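PDB 3H4Y: putative chemotaxis protein from Desulfovibrio vulgaris str. Hildenborough, which probably acts in chemotaxis as a CheX-type phosphatase, a family that dephosphorylates the response regulator CheY. Local coordinates for residues A[15-18]-A[19-23]; A[35-38]-A[39-42]; A[64-67]-A[68-72]; A[120-124]-A[125-129]. One frame throughout, in Å; residues are numbered along the deposited sequence. Where two conformers were deposited one is given.

How the interactions relate
Interactions 1 and 3 are helical and partly buried, both resting on the six-stranded sheet; interaction 2 lies at the surface, and interaction 4 is a partly buried turn. The last two both touch the second subunit, and interaction 4 pairs its strands with it. Interaction 1 is a run of backbone bonds with two carbonyls each accepting a backbone N-H and a side-chain hydroxyl, whereas interaction 3 starts a helix with a weak cap and an apolar phenylalanine cluster. They meet where CG of Leu21 packs 4.1 Å from CD1 of Leu72. Interaction 2 is mainly polar; interaction 4 adds an apolar side to a polar turn. Ala42 pairs with Ile129, while Lys66 bridges to Asp125.

Interaction 1: A[15-18]-A[19-23]; sequences AATV and NVLST
Val18 and Ser22 form an i to i+4 contact within helix 10-25, one turn apart on a partly exposed side of the helix. In one of its two conformers, Ser22 places OG 2.6 Å from O of Val18, and its backbone N reaches the same oxygen at 2.9 Å. The donors come from opposite faces of the carbonyl plane, the hydroxyl standing 37° out of it, so in this conformer one acceptor is gripped twice. The torsion responsible is chi1 of Ser22, -55°, which swings OG back beside its own N. CG1 of Val18 flanks the hydroxyl at 3.7 Å. Thr23 repeats the pattern one residue on: its N and OG1 reach O of Asn19 from opposite faces, OG1 at 2.9 Å. Regular alpha-helical bonds precede these pairs: N of Asn19 to O of Ala15, N of Val20 to O of Ala16, and N of Leu21 to O of Thr17 at 3.0 Å. On the buried side, CG2 of Thr17 and CD1 of Leu21 approach to 4.4 Å, and both residues pack on Phe149 of strand 147-155. From helix 84-109, Gln102 accepts a hydrogen bond from ND2 of Asn19, while OG1 of Thr17 is bonded to O of Phe13.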
loop_
_atom_site.group_PDB
_atom_site.type_symbol
_atom_site.label_atom_id
_atom_site.label_comp_id
_atom_site.label_asym_id
_atom_site.label_seq_id
_atom_site.Cartn_x
_atom_site.Cartn_y
_atom_site.Cartn_z
ATOM N N ALA A 15 -0.850 13.383 17.089
ATOM C CA ALA A 15 0.010 14.535 17.038
ATOM C C ALA A 15 0.526 14.798 15.627
ATOM O O ALA A 15 0.487 15.946 15.128
ATOM C CB ALA A 15 1.201 14.363 18.022
ATOM N N ALA A 16 1.003 13.738 14.975
ATOM C CA ALA A 16 1.519 13.818 13.586
ATOM C C ALA A 16 0.457 14.295 12.598
ATOM O O ALA A 16 0.694 15.188 11.779
ATOM C CB ALA A 16 2.078 12.475 13.155
ATOM N N THR A 17 -0.717 13.704 12.704
ATOM C CA THR A 17 -1.831 14.031 11.815
ATOM C C THR A 17 -2.253 15.497 11.938
ATOM O O THR A 17 -2.386 16.217 10.941
ATOM C CB THR A 17 -3.025 13.093 12.040
ATOM O OG1 THR A 17 -2.640 11.757 11.739
ATOM C CG2 THR A 17 -4.202 13.465 11.127
ATOM N N VAL A 18 -2.397 15.964 13.176
ATOM C CA VAL A 18 -2.769 17.360 13.406
ATOM C C VAL A 18 -1.660 18.288 12.937
ATOM O O VAL A 18 -1.932 19.258 12.242
ATOM C CB VAL A 18 -3.128 17.608 14.887
ATOM C CG1 VAL A 18 -3.308 19.095 15.148
ATOM C CG2 VAL A 18 -4.377 16.807 15.255
ATOM N N ASN A 19 -0.397 17.976 13.239
ATOM C CA ASN A 19 0.725 18.840 12.831
ATOM C C ASN A 19 0.835 18.949 11.329
ATOM O O ASN A 19 1.041 20.052 10.757
ATOM C CB ASN A 19 2.081 18.296 13.260
ATOM C CG ASN A 19 2.353 18.425 14.707
ATOM O OD1 ASN A 19 1.640 19.111 15.445
ATOM N ND2 ASN A 19 3.419 17.720 15.153
ATOM N N VAL A 20 0.717 17.808 10.655
ATOM C CA VAL A 20 0.927 17.790 9.213
ATOM C C VAL A 20 -0.221 18.498 8.494
ATOM O O VAL A 20 0.011 19.349 7.649
ATOM C CB VAL A 20 1.118 16.349 8.691
ATOM C CG1 VAL A 20 1.066 16.280 7.167
ATOM C CG2 VAL A 20 2.433 15.769 9.225
ATOM N N LEU A 21 -1.465 18.169 8.823
ATOM C CA LEU A 21 -2.581 18.829 8.180
ATOM C C LEU A 21 -2.610 20.322 8.479
ATOM O O LEU A 21 -2.944 21.107 7.585
ATOM C CB LEU A 21 -3.940 18.173 8.473
ATOM C CG LEU A 21 -4.335 17.105 7.447
ATOM C CD1 LEU A 21 -3.401 15.873 7.575
ATOM C CD2 LEU A 21 -5.759 16.701 7.591
ATOM N N SER A 22 -2.333 20.721 9.725
ATOM C CA SER A 22 -2.341 22.141 10.084
ATOM C C SER A 22 -1.271 22.897 9.315
ATOM O O SER A 22 -1.527 23.952 8.741
ATOM C CB SER A 22 -2.077 22.342 11.580
ATOM O OG SER A 22 -2.981 21.607 12.389
ATOM N N THR A 23 -0.060 22.357 9.293
ATOM C CA THR A 23 1.071 23.065 8.665
ATOM C C THR A 23 1.056 23.063 7.156
ATOM O O THR A 23 1.345 24.084 6.532
ATOM C CB THR A 23 2.415 22.460 9.135
ATOM O OG1 THR A 23 2.477 22.529 10.549
ATOM C CG2 THR A 23 3.598 23.238 8.537
#

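Interaction 2: A[35-38]-A[39-42]; sequences YVKK and NNVA. With CIT (citric acid), chain B.
NZ of Lys38 bonds OD1 of the adjacent Asn39 side chain and at the same time a bound citric acid molecule, probably from the crystallisation liquor. NZ stands 2.8 Å from O6 and 3.0 Å from O2 of the ligand, with a weak bond to its O7; ND2 of Asn39 adds a weak bond to O2, and O of Thr133 also bonds the ligand. NZ reaches OD1 of Asn39 at 2.9 Å from above the amide plane, 43° out of it. Bends at its second and fourth torsions fold the lysine chain alongside Asn39, both side chains pointing the same way. Water 1 accepts from NZ and from N of Asn39. The type II beta turn from Lys37 to Asn40, closed by N of Asn40 on O of Lys37 at 3.3 Å, leads from edge strand 30-37 to strand 42-44 of the two-stranded sheet. OD1 of Asn40 meets the Tyr35 ring edge in plane, 3.3 Å from CE2, with the amide turned 78° against the ring. ND2 of this buried Asn40 hydrogen-bonds OE2 of Glu152 and adds a weak bond to OH of Tyr35 at 3.2 Å. CD of Lys37 passes 3.5 Å from OD1 of Asn40. With Thr133 O, more acceptors surround NZ of Lys38 than an ammonium has hydrogens, so bonds must be shared or partial, consistent with a charged amine.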
loop_
_atom_site.group_PDB
_atom_site.type_symbol
_atom_site.label_atom_id
_atom_site.label_comp_id
_atom_site.label_asym_id
_atom_site.label_seq_id
_atom_site.Cartn_x
_atom_site.Cartn_y
_atom_site.Cartn_z
ATOM N N TYR A 35 -9.219 3.006 18.258
ATOM C CA TYR A 35 -9.586 1.619 18.601
ATOM C C TYR A 35 -8.691 0.640 17.862
ATOM O O TYR A 35 -8.015 0.999 16.896
ATOM C CB TYR A 35 -11.058 1.342 18.270
ATOM C CG TYR A 35 -11.390 1.331 16.795
ATOM C CD1 TYR A 35 -11.673 2.509 16.133
ATOM C CD2 TYR A 35 -11.417 0.146 16.066
ATOM C CE1 TYR A 35 -11.994 2.520 14.787
ATOM C CE2 TYR A 35 -11.727 0.143 14.716
ATOM C CZ TYR A 35 -12.015 1.325 14.079
ATOM O OH TYR A 35 -12.297 1.356 12.712
ATOM N N VAL A 36 -8.667 -0.602 18.338
ATOM C CA VAL A 36 -7.941 -1.682 17.658
ATOM C C VAL A 36 -8.910 -2.822 17.300
ATOM O O VAL A 36 -9.827 -3.154 18.059
ATOM C CB VAL A 36 -6.728 -2.185 18.477
ATOM C CG1 VAL A 36 -5.691 -1.084 18.649
ATOM C CG2 VAL A 36 -7.178 -2.716 19.836
ATOM N N LYS A 37 -8.736 -3.394 16.124
ATOM C CA LYS A 37 -9.568 -4.495 15.713
ATOM C C LYS A 37 -8.857 -5.440 14.740
ATOM O O LYS A 37 -8.236 -4.989 13.776
ATOM C CB LYS A 37 -10.823 -3.910 15.069
ATOM C CG LYS A 37 -11.844 -4.909 14.588
ATOM C CD LYS A 37 -13.094 -4.172 14.088
ATOM C CE LYS A 37 -13.891 -4.972 13.072
ATOM N NZ LYS A 37 -14.521 -6.179 13.687
ATOM N N LYS A 38 -8.977 -6.747 14.968
ATOM C CA LYS A 38 -8.455 -7.724 14.039
ATOM C C LYS A 38 -9.152 -7.558 12.701
ATOM O O LYS A 38 -10.381 -7.387 12.642
ATOM C CB LYS A 38 -8.706 -9.155 14.550
ATOM C CG LYS A 38 -8.026 -10.251 13.691
ATOM C CD LYS A 38 -6.501 -10.313 13.905
ATOM C CE LYS A 38 -5.816 -11.406 13.044
ATOM N NZ LYS A 38 -5.687 -11.124 11.563
ATOM N N ASN A 39 -8.371 -7.577 11.629
ATOM C CA ASN A 39 -8.890 -7.450 10.256
ATOM C C ASN A 39 -9.728 -6.182 10.020
ATOM O O ASN A 39 -10.641 -6.174 9.194
ATOM C CB ASN A 39 -9.668 -8.706 9.845
ATOM C CG ASN A 39 -8.796 -9.962 9.854
ATOM O OD1 ASN A 39 -7.563 -9.928 9.693
ATOM N ND2 ASN A 39 -9.436 -11.080 10.068
ATOM N N ASN A 40 -9.398 -5.111 10.725
ATOM C CA ASN A 40 -10.071 -3.829 10.468
ATOM C C ASN A 40 -9.874 -3.430 9.001
ATOM O O ASN A 40 -8.818 -3.666 8.416
ATOM C CB ASN A 40 -9.525 -2.712 11.360
ATOM C CG ASN A 40 -10.523 -1.586 11.517
ATOM O OD1 ASN A 40 -11.614 -1.814 12.021
ATOM N ND2 ASN A 40 -10.201 -0.386 10.988
ATOM N N VAL A 41 -10.923 -2.851 8.419
ATOM C CA VAL A 41 -10.914 -2.418 7.043
ATOM C C VAL A 41 -11.233 -0.933 7.013
ATOM O O VAL A 41 -12.162 -0.479 7.718
ATOM C CB VAL A 41 -11.967 -3.191 6.233
ATOM C CG1 VAL A 41 -12.011 -2.678 4.785
ATOM C CG2 VAL A 41 -11.696 -4.726 6.277
ATOM N N ALA A 42 -10.495 -0.164 6.210
ATOM C CA ALA A 42 -10.829 1.242 5.976
ATOM C C ALA A 42 -11.418 1.347 4.584
ATOM O O ALA A 42 -10.900 0.749 3.650
ATOM C CB ALA A 42 -9.587 2.140 6.091
HETATM C C1 CIT B . -6.750 -13.704 8.605
HETATM O O1 CIT B . -7.793 -13.854 7.929
HETATM O O2 CIT B . -6.830 -13.213 9.739
HETATM C C2 CIT B . -5.417 -14.141 8.048
HETATM C C3 CIT B . -4.242 -13.423 8.685
HETATM O O7 CIT B . -4.481 -12.003 8.848
HETATM C C4 CIT B . -3.054 -13.650 7.776
HETATM C C5 CIT B . -1.785 -13.291 8.486
HETATM O O3 CIT B . -1.571 -12.104 8.748
HETATM O O4 CIT B . -0.941 -14.159 8.801
HETATM C C6 CIT B . -3.980 -14.070 10.024
HETATM O O5 CIT B . -3.689 -15.285 10.086
HETATM O O6 CIT B . -4.072 -13.396 11.069
HETATM O O HOH W 1 -5.593 -8.009 11.620
#

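Interaction 3: A[64-67]-A[68-72]; sequences FTKS and CAIAL
Two first torsions bring the key groups together: chi1 of Cys68, -171°, carries SG away from its own N, and chi1 of Phe64, -67°, sets the ring beside its backbone N, with the result that sulfur and ring edge meet. SG of Cys68 lies 3.8 Å from CD2 of Phe64 and 88° off the ring normal, a sulfur-aromatic contact made in the plane of the ring rather than over its face. Further along the same ring, CD2 of Leu72 touches CZ of Phe64 at 3.9 Å, the two side chains crossing at about a right angle. CB of Ala69 closes on CB of Phe64 at 4.0 Å, so positions 68, 69 and 72 line one side of the phenylalanine side chain. Thr65 is the N-cap of helix 66-77. Its OG1, placed between N and the carbonyl carbon, accepts a weak bond from N of Cys68 at 3.4 Å and sits 3.3 Å from CB of Cys68. The first regular turn follows at once, with N of Ala69 bonded to O of Thr65 at 3.0 Å and N of Ile70 to O of Lys66. On the outer side, the side chains of Lys66 and Ile70 run side by side, CG of Lys66 3.9 Å from CD1 of Ile70, while the ammonium of Lys66 makes a salt bridge to Asp125. Strand 58-64 thus passes directly into helix 66-77: the Phe64 ring meets that of Phe149 on strand 147-155, and Leu72 packs on Leu21 and Ala25 of helix 10-25.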
loop_
_atom_site.group_PDB
_atom_site.type_symbol
_atom_site.label_atom_id
_atom_site.label_comp_id
_atom_site.label_asym_id
_atom_site.label_seq_id
_atom_site.Cartn_x
_atom_site.Cartn_y
_atom_site.Cartn_z
ATOM N N PHE A 64 -9.177 8.724 2.829
ATOM C CA PHE A 64 -9.983 9.921 2.803
ATOM C C PHE A 64 -11.271 9.732 2.015
ATOM O O PHE A 64 -11.276 9.069 0.969
ATOM C CB PHE A 64 -9.220 11.041 2.056
ATOM C CG PHE A 64 -7.979 11.566 2.730
ATOM C CD1 PHE A 64 -6.736 10.971 2.519
ATOM C CD2 PHE A 64 -8.049 12.679 3.547
ATOM C CE1 PHE A 64 -5.584 11.513 3.161
ATOM C CE2 PHE A 64 -6.898 13.218 4.177
ATOM C CZ PHE A 64 -5.701 12.602 4.006
ATOM N N THR A 65 -12.342 10.399 2.454
ATOM C CA THR A 65 -13.505 10.598 1.603
ATOM C C THR A 65 -13.100 11.599 0.513
ATOM O O THR A 65 -12.193 12.432 0.670
ATOM C CB THR A 65 -14.759 11.121 2.332
ATOM O OG1 THR A 65 -14.542 12.449 2.792
ATOM C CG2 THR A 65 -15.139 10.194 3.496
ATOM N N LYS A 66 -13.775 11.504 -0.614
ATOM C CA LYS A 66 -13.472 12.367 -1.737
ATOM C C LYS A 66 -13.547 13.872 -1.371
ATOM O O LYS A 66 -12.642 14.677 -1.708
ATOM C CB LYS A 66 -14.418 12.017 -2.900
ATOM C CG LYS A 66 -14.151 12.818 -4.132
ATOM C CD LYS A 66 -15.196 12.514 -5.222
ATOM C CE LYS A 66 -15.241 11.032 -5.582
ATOM N NZ LYS A 66 -16.157 10.779 -6.746
ATOM N N SER A 67 -14.601 14.282 -0.672
ATOM C CA SER A 67 -14.753 15.686 -0.345
ATOM C C SER A 67 -13.637 16.138 0.584
ATOM O O SER A 67 -13.141 17.250 0.472
ATOM C CB SER A 67 -16.115 15.987 0.282
ATOM O OG SER A 67 -16.315 15.256 1.462
ATOM N N CYS A 68 -13.207 15.238 1.467
ATOM C CA CYS A 68 -12.145 15.564 2.410
ATOM C C CYS A 68 -10.817 15.775 1.660
ATOM O O CYS A 68 -10.093 16.748 1.909
ATOM C CB CYS A 68 -12.027 14.452 3.458
ATOM S SG CYS A 68 -10.906 14.874 4.813
ATOM N N ALA A 69 -10.536 14.883 0.694
ATOM C CA ALA A 69 -9.293 14.940 -0.084
ATOM C C ALA A 69 -9.265 16.179 -0.970
ATOM O O ALA A 69 -8.235 16.833 -1.091
ATOM C CB ALA A 69 -9.155 13.693 -0.929
ATOM N N ILE A 70 -10.391 16.510 -1.596
ATOM C CA ILE A 70 -10.451 17.704 -2.457
ATOM C C ILE A 70 -10.114 18.956 -1.646
ATOM O O ILE A 70 -9.319 19.804 -2.075
ATOM C CB ILE A 70 -11.817 17.846 -3.151
ATOM C CG1 ILE A 70 -11.982 16.754 -4.204
ATOM C CG2 ILE A 70 -11.962 19.224 -3.812
ATOM C CD1 ILE A 70 -13.446 16.608 -4.716
ATOM N N ALA A 71 -10.681 19.078 -0.445
ATOM C CA ALA A 71 -10.411 20.218 0.396
ATOM C C ALA A 71 -8.992 20.255 0.889
ATOM O O ALA A 71 -8.384 21.346 1.008
ATOM C CB ALA A 71 -11.393 20.221 1.603
ATOM N N LEU A 72 -8.445 19.082 1.173
ATOM C CA LEU A 72 -7.039 18.963 1.544
ATOM C C LEU A 72 -6.133 19.508 0.449
ATOM O O LEU A 72 -5.243 20.302 0.706
ATOM C CB LEU A 72 -6.688 17.502 1.785
ATOM C CG LEU A 72 -5.219 17.199 2.028
ATOM C CD1 LEU A 72 -4.903 17.623 3.467
ATOM C CD2 LEU A 72 -4.937 15.735 1.845
#

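Interaction 4: A[120-124]-A[125-129]; sequences SVIMG and DGHTI
Strand 120-124 turns back into strand 127-129 with an angle of 149° between their directions and an axis separation of 7.8 Å. The corner is a type II beta turn from Gly124 to His127, with Gly126 at positive phi, and it takes the chain from the six-stranded sheet to the small two-stranded one. Its carbonyl, O of Gly124, is gripped twice by His127: by the backbone N at 3.3 Å from above the carbonyl plane, and by ND1 at 2.8 Å in that plane, on a lone pair. ND1 therefore carries a proton, and with NE2 bonded to Ser47 the imidazole is fixed at both nitrogens. A chi1 of 72° places the ring under Ile122. In one of its two conformers, Ile122 sets CG2 3.5 Å from the ring centroid and only 5° off the normal, a CH-pi contact over the face. Further along the strands, CD1 of this conformer and CD1 of Ile129 meet tip to tip at 4.0 Å. Both strands also pair antiparallel with a strand of the second subunit, carrying the sheet across the dimer interface. At the outer end, water 2 accepts from N of Gly124 and donates to OD1 of Asp125, the salt-bridge partner of Lys66, at 2.8 Å.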
loop_
_atom_site.group_PDB
_atom_site.type_symbol
_atom_site.label_atom_id
_atom_site.label_comp_id
_atom_site.label_asym_id
_atom_site.label_seq_id
_atom_site.Cartn_x
_atom_site.Cartn_y
_atom_site.Cartn_z
ATOM N N SER A 120 2.200 4.657 -1.514
ATOM C CA SER A 120 1.452 4.208 -2.702
ATOM C C SER A 120 0.052 4.767 -2.554
ATOM O O SER A 120 -0.606 4.525 -1.535
ATOM C CB SER A 120 1.404 2.688 -2.770
ATOM O OG SER A 120 2.740 2.154 -2.698
ATOM N N VAL A 121 -0.378 5.522 -3.555
ATOM C CA VAL A 121 -1.694 6.150 -3.557
ATOM C C VAL A 121 -2.702 5.272 -4.299
ATOM O O VAL A 121 -2.455 4.798 -5.402
ATOM C CB VAL A 121 -1.617 7.573 -4.160
ATOM C CG1 VAL A 121 -3.003 8.131 -4.398
ATOM C CG2 VAL A 121 -0.828 8.494 -3.199
ATOM N N ILE A 122 -3.845 5.111 -3.656
ATOM C CA ILE A 122 -4.946 4.316 -4.173
ATOM C C ILE A 122 -6.115 5.210 -4.469
ATOM O O ILE A 122 -6.517 6.038 -3.629
ATOM C CB ILE A 122 -5.418 3.251 -3.179
ATOM C CG1 ILE A 122 -4.295 2.255 -2.908
ATOM C CG2 ILE A 122 -6.656 2.520 -3.712
ATOM C CD1 ILE A 122 -3.479 2.579 -1.629
HETATM N N MSE A 123 -6.677 5.061 -5.667
HETATM C CA MSE A 123 -7.865 5.840 -6.003
HETATM C C MSE A 123 -8.939 4.907 -6.523
HETATM O O MSE A 123 -8.661 3.862 -7.091
HETATM C CB MSE A 123 -7.571 6.916 -7.032
HETATM C CG MSE A 123 -6.508 7.842 -6.559
HETATM SE SE MSE A 123 -6.419 9.368 -7.706
HETATM C CE MSE A 123 -8.075 10.126 -7.090
ATOM N N GLY A 124 -10.175 5.301 -6.295
ATOM C CA GLY A 124 -11.320 4.484 -6.687
ATOM C C GLY A 124 -12.397 4.679 -5.654
ATOM O O GLY A 124 -12.171 4.469 -4.478
ATOM N N ASP A 125 -13.565 5.164 -6.053
ATOM C CA ASP A 125 -14.585 5.461 -5.048
ATOM C C ASP A 125 -15.023 4.199 -4.312
ATOM O O ASP A 125 -15.313 3.151 -4.939
ATOM C CB ASP A 125 -15.815 6.126 -5.689
ATOM C CG ASP A 125 -15.534 7.540 -6.206
ATOM O OD1 ASP A 125 -14.443 8.090 -5.964
ATOM O OD2 ASP A 125 -16.454 8.134 -6.837
ATOM N N GLY A 126 -15.041 4.291 -2.994
ATOM C CA GLY A 126 -15.466 3.158 -2.160
ATOM C C GLY A 126 -14.535 1.960 -2.107
ATOM O O GLY A 126 -14.962 0.856 -1.712
ATOM N N HIS A 127 -13.264 2.176 -2.416
ATOM C CA HIS A 127 -12.287 1.100 -2.308
ATOM C C HIS A 127 -12.041 0.789 -0.815
ATOM O O HIS A 127 -12.362 1.571 0.061
ATOM C CB HIS A 127 -10.969 1.452 -3.038
ATOM C CG HIS A 127 -10.137 2.495 -2.337
ATOM N ND1 HIS A 127 -10.102 3.806 -2.757
ATOM C CD2 HIS A 127 -9.320 2.424 -1.256
ATOM C CE1 HIS A 127 -9.298 4.499 -1.955
ATOM N NE2 HIS A 127 -8.806 3.683 -1.045
ATOM N N THR A 128 -11.479 -0.376 -0.553
ATOM C CA THR A 128 -11.099 -0.769 0.803
ATOM C C THR A 128 -9.615 -1.053 0.921
ATOM O O THR A 128 -8.963 -1.483 -0.050
ATOM C CB THR A 128 -11.891 -2.011 1.262
ATOM O OG1 THR A 128 -11.632 -3.118 0.381
ATOM C CG2 THR A 128 -13.425 -1.685 1.311
ATOM N N ILE A 129 -9.098 -0.761 2.107
ATOM C CA ILE A 129 -7.717 -1.035 2.495
ATOM C C ILE A 129 -7.756 -2.043 3.619
ATOM O O ILE A 129 -8.317 -1.758 4.691
ATOM C CB ILE A 129 -6.996 0.230 3.023
ATOM C CG1 ILE A 129 -7.053 1.415 2.058
ATOM C CG2 ILE A 129 -5.537 -0.119 3.403
ATOM C CD1 ILE A 129 -6.422 1.126 0.649
HETATM O O HOH W 2 -11.697 7.943 -6.059
#